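ATP-dependent Clp protease proteolytic subunit (Listeria monocytogenes, PDB 4JCR) probably cleaves peptide bonds in misfolded proteins as a tetradecamer of two stacked heptameric rings, the proteolytic core of an ATP-dependent protease. Local coordinates at residues M114-A119 with D163-L168. The protein carries 1 engineered substitution. Residues are numbered along the deposited sequence; the frame is centred on the assembly and turned at random.
Sequences MIHQPA and DRDFWL. Engineered in segment 163-168: Asp165 (natural residue Asn).
Met114 and Trp167 face each other as a non-hydrogen-bonded pair where strand 111-115 runs antiparallel to strand 166-168, beside the predicted active-site pair Ser91 and His116 of this ClpP-family serine protease; His116 follows just after the end of strand 111-115. Met114 CB sits over the six-membered ring of Trp167, 3.6 Å from its centroid, a CH-pi contact. CG, anti to the backbone N (chi1 -164°), continues across the indole and also meets Phe166 O. The chain then bends, bringing Met114 SD 4.3 Å from the centroid of the Trp167 five-membered ring, a Met-aromatic contact, and 3.8 Å from Asp165 CG. The tip, CE, lies against one face of the His116 imidazole; Pro118 N is on the opposite face. On the other side of the sheet, Ile115 CG1 touches the edge of the Phe166 ring, while Phe166 N donates to Ile115 O at 3.2 Å. His116, probably the catalytic base, hydrogen-bonds through NE2 to Ser91 OG. At position 165 the engineered aspartate stands in for asparagine, its carboxylate plane turned 56° from the imidazole. The weak hydrogen bond from His116 ND1 to Asp165 OD2 is 3.1 Å long and clearly bent at the hydrogen.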
ATOM      1  N   MET A 114     -20.173  -2.175 -31.475  1.00 40.68           N
ATOM      2  CA  MET A 114     -19.121  -3.179 -31.562  1.00 44.22           C
ATOM      3  C   MET A 114     -19.615  -4.571 -31.217  1.00 44.98           C
ATOM      4  O   MET A 114     -20.269  -4.781 -30.194  1.00 44.95           O
ATOM      5  CB  MET A 114     -17.926  -2.823 -30.670  1.00 45.91           C
ATOM      6  CG  MET A 114     -16.667  -3.618 -31.001  1.00 48.67           C
ATOM      7  SD  MET A 114     -15.735  -4.185 -29.565  1.00 51.89           S
ATOM      8  CE  MET A 114     -16.993  -5.100 -28.682  1.00 51.94           C
ATOM      9  N   ILE A 115     -19.294  -5.516 -32.091  1.00 46.93           N
ATOM     10  CA  ILE A 115     -19.463  -6.931 -31.800  1.00 49.06           C
ATOM     11  C   ILE A 115     -18.080  -7.573 -31.739  1.00 50.23           C
ATOM     12  O   ILE A 115     -17.169  -7.170 -32.466  1.00 49.39           O
ATOM     13  CB  ILE A 115     -20.375  -7.641 -32.829  1.00 48.77           C
ATOM     14  CG1 ILE A 115     -19.892  -7.395 -34.268  1.00 48.92           C
ATOM     15  CG2 ILE A 115     -21.815  -7.180 -32.655  1.00 50.06           C
ATOM     16  CD1 ILE A 115     -20.624  -8.202 -35.324  1.00 48.44           C
ATOM     17  N   HIS A 116     -17.918  -8.542 -30.844  1.00 54.23           N
ATOM     18  CA  HIS A 116     -16.656  -9.267 -30.711  1.00 58.86           C
ATOM     19  C   HIS A 116     -16.856 -10.556 -29.969  1.00 62.48           C
ATOM     20  O   HIS A 116     -17.939 -10.804 -29.431  1.00 63.73           O
ATOM     21  CB  HIS A 116     -15.581  -8.386 -30.055  1.00 59.01           C
ATOM     22  CG  HIS A 116     -15.676  -8.297 -28.545  1.00 60.28           C
ATOM     23  ND1 HIS A 116     -14.602  -8.057 -27.771  1.00 60.90           N
ATOM     24  CD2 HIS A 116     -16.762  -8.425 -27.676  1.00 60.36           C
ATOM     25  CE1 HIS A 116     -14.975  -8.029 -26.477  1.00 60.90           C
ATOM     26  NE2 HIS A 116     -16.295  -8.258 -26.419  1.00 60.09           N
ATOM     27  N   GLN A 117     -15.825 -11.396 -29.946  1.00 66.96           N
ATOM     28  CA  GLN A 117     -15.857 -12.629 -29.164  1.00 71.08           C
ATOM     29  C   GLN A 117     -15.299 -12.362 -27.763  1.00 73.28           C
ATOM     30  O   GLN A 117     -14.097 -12.136 -27.607  1.00 75.44           O
ATOM     31  CB  GLN A 117     -15.096 -13.750 -29.877  1.00 71.81           C
ATOM     32  CG  GLN A 117     -15.840 -14.319 -31.080  1.00 74.07           C
ATOM     33  CD  GLN A 117     -15.037 -15.350 -31.851  1.00 75.14           C
ATOM     34  OE1 GLN A 117     -14.464 -16.275 -31.272  1.00 74.53           O
ATOM     35  NE2 GLN A 117     -15.004 -15.203 -33.172  1.00 76.11           N
ATOM     36  N   PRO A 118     -16.181 -12.371 -26.743  1.00 75.60           N
ATOM     37  CA  PRO A 118     -15.818 -11.984 -25.377  1.00 77.81           C
ATOM     38  C   PRO A 118     -14.909 -12.987 -24.672  1.00 80.02           C
ATOM     39  O   PRO A 118     -14.867 -14.162 -25.045  1.00 79.37           O
ATOM     40  CB  PRO A 118     -17.174 -11.913 -24.653  1.00 77.45           C
ATOM     41  CG  PRO A 118     -18.211 -11.922 -25.728  1.00 75.93           C
ATOM     42  CD  PRO A 118     -17.606 -12.722 -26.837  1.00 75.84           C
ATOM     43  N   ALA A 119     -14.182 -12.506 -23.665  1.00 82.68           N
ATOM     44  CA  ALA A 119     -13.368 -13.358 -22.803  1.00 85.86           C
ATOM     45  C   ALA A 119     -14.239 -13.988 -21.715  1.00 88.19           C
ATOM     46  O   ALA A 119     -15.377 -13.549 -21.489  1.00 88.86           O
ATOM     47  CB  ALA A 119     -12.232 -12.554 -22.187  1.00 85.12           C
ATOM     48  N   ASP A 163     -14.131 -12.050 -35.056  1.00 58.71           N
ATOM     49  CA  ASP A 163     -12.787 -12.559 -34.773  1.00 59.85           C
ATOM     50  C   ASP A 163     -11.959 -11.560 -33.962  1.00 59.27           C
ATOM     51  O   ASP A 163     -11.230 -11.946 -33.045  1.00 59.05           O
ATOM     52  CB  ASP A 163     -12.059 -12.928 -36.069  1.00 61.17           C
ATOM     53  CG  ASP A 163     -10.787 -13.717 -35.817  1.00 63.77           C
ATOM     54  OD1 ASP A 163     -10.865 -14.793 -35.187  1.00 65.45           O
ATOM     55  OD2 ASP A 163      -9.708 -13.261 -36.255  1.00 65.63           O
ATOM     56  N   ARG A 164     -12.074 -10.281 -34.314  1.00 57.60           N
ATOM     57  CA  ARG A 164     -11.476  -9.201 -33.531  1.00 58.49           C
ATOM     58  C   ARG A 164     -12.503  -8.104 -33.249  1.00 57.50           C
ATOM     59  O   ARG A 164     -13.676  -8.241 -33.609  1.00 56.35           O
ATOM     60  CB  ARG A 164     -10.235  -8.637 -34.228  1.00 58.62           C
ATOM     61  CG  ARG A 164      -8.985  -9.474 -34.007  1.00 60.45           C
ATOM     62  CD  ARG A 164      -7.728  -8.748 -34.455  1.00 60.50           C
ATOM     63  NE  ARG A 164      -6.523  -9.471 -34.053  1.00 61.49           N
ATOM     64  CZ  ARG A 164      -5.902 -10.384 -34.796  1.00 62.34           C
ATOM     65  NH1 ARG A 164      -6.361 -10.701 -36.002  1.00 62.80           N
ATOM     66  NH2 ARG A 164      -4.815 -10.984 -34.330  1.00 61.91           N
ATOM     67  N   ASP A 165     -12.063  -7.030 -32.595  1.00 57.38           N
ATOM     68  CA  ASP A 165     -12.941  -5.904 -32.273  1.00 57.29           C
ATOM     69  C   ASP A 165     -13.492  -5.236 -33.532  1.00 54.99           C
ATOM     70  O   ASP A 165     -12.783  -4.522 -34.245  1.00 54.23           O
ATOM     71  CB  ASP A 165     -12.231  -4.892 -31.362  1.00 58.67           C
ATOM     72  CG  ASP A 165     -12.180  -5.341 -29.904  1.00 59.97           C
ATOM     73  OD1 ASP A 165     -11.668  -4.565 -29.069  1.00 61.43           O
ATOM     74  OD2 ASP A 165     -12.653  -6.456 -29.585  1.00 59.40           O
ATOM     75  N   PHE A 166     -14.772  -5.488 -33.790  1.00 54.72           N
ATOM     76  CA  PHE A 166     -15.435  -5.052 -35.014  1.00 54.53           C
ATOM     77  C   PHE A 166     -16.284  -3.805 -34.750  1.00 52.12           C
ATOM     78  O   PHE A 166     -17.500  -3.897 -34.551  1.00 51.74           O
ATOM     79  CB  PHE A 166     -16.283  -6.206 -35.567  1.00 55.37           C
ATOM     80  CG  PHE A 166     -16.718  -6.030 -36.997  1.00 56.90           C
ATOM     81  CD1 PHE A 166     -15.785  -6.010 -38.032  1.00 58.29           C
ATOM     82  CD2 PHE A 166     -18.069  -5.924 -37.315  1.00 57.10           C
ATOM     83  CE1 PHE A 166     -16.190  -5.861 -39.351  1.00 58.80           C
ATOM     84  CE2 PHE A 166     -18.481  -5.778 -38.632  1.00 57.29           C
ATOM     85  CZ  PHE A 166     -17.541  -5.744 -39.652  1.00 58.03           C
ATOM     86  N   TRP A 167     -15.628  -2.645 -34.741  1.00 49.09           N
ATOM     87  CA  TRP A 167     -16.294  -1.362 -34.505  1.00 47.47           C
ATOM     88  C   TRP A 167     -16.991  -0.850 -35.729  1.00 46.86           C
ATOM     89  O   TRP A 167     -16.386  -0.722 -36.794  1.00 46.61           O
ATOM     90  CB  TRP A 167     -15.299  -0.311 -34.031  1.00 46.95           C
ATOM     91  CG  TRP A 167     -14.965  -0.366 -32.560  1.00 46.64           C
ATOM     92  CD1 TRP A 167     -13.776  -0.799 -31.976  1.00 46.33           C
ATOM     93  CD2 TRP A 167     -15.815   0.045 -31.431  1.00 45.89           C
ATOM     94  NE1 TRP A 167     -13.835  -0.694 -30.608  1.00 46.63           N
ATOM     95  CE2 TRP A 167     -15.026  -0.197 -30.214  1.00 46.03           C
ATOM     96  CE3 TRP A 167     -17.101   0.562 -31.310  1.00 45.13           C
ATOM     97  CZ2 TRP A 167     -15.525   0.073 -28.948  1.00 45.25           C
ATOM     98  CZ3 TRP A 167     -17.595   0.828 -30.025  1.00 44.77           C
ATOM     99  CH2 TRP A 167     -16.824   0.589 -28.875  1.00 45.53           C
ATOM    100  N   LEU A 168     -18.275  -0.535 -35.577  1.00 45.55           N
ATOM    101  CA  LEU A 168     -19.080   0.017 -36.661  1.00 43.88           C
ATOM    102  C   LEU A 168     -19.581   1.417 -36.328  1.00 43.51           C
ATOM    103  O   LEU A 168     -20.006   1.680 -35.197  1.00 41.95           O
ATOM    104  CB  LEU A 168     -20.275  -0.898 -36.957  1.00 43.69           C
ATOM    105  CG  LEU A 168     -19.999  -2.323 -37.453  1.00 43.68           C
ATOM    106  CD1 LEU A 168     -21.251  -3.179 -37.354  1.00 43.82           C
ATOM    107  CD2 LEU A 168     -19.465  -2.320 -38.879  1.00 44.26           C
TER
HETATM  108  O   HOH W   1     -13.117 -10.500 -30.764  1.00 64.89           O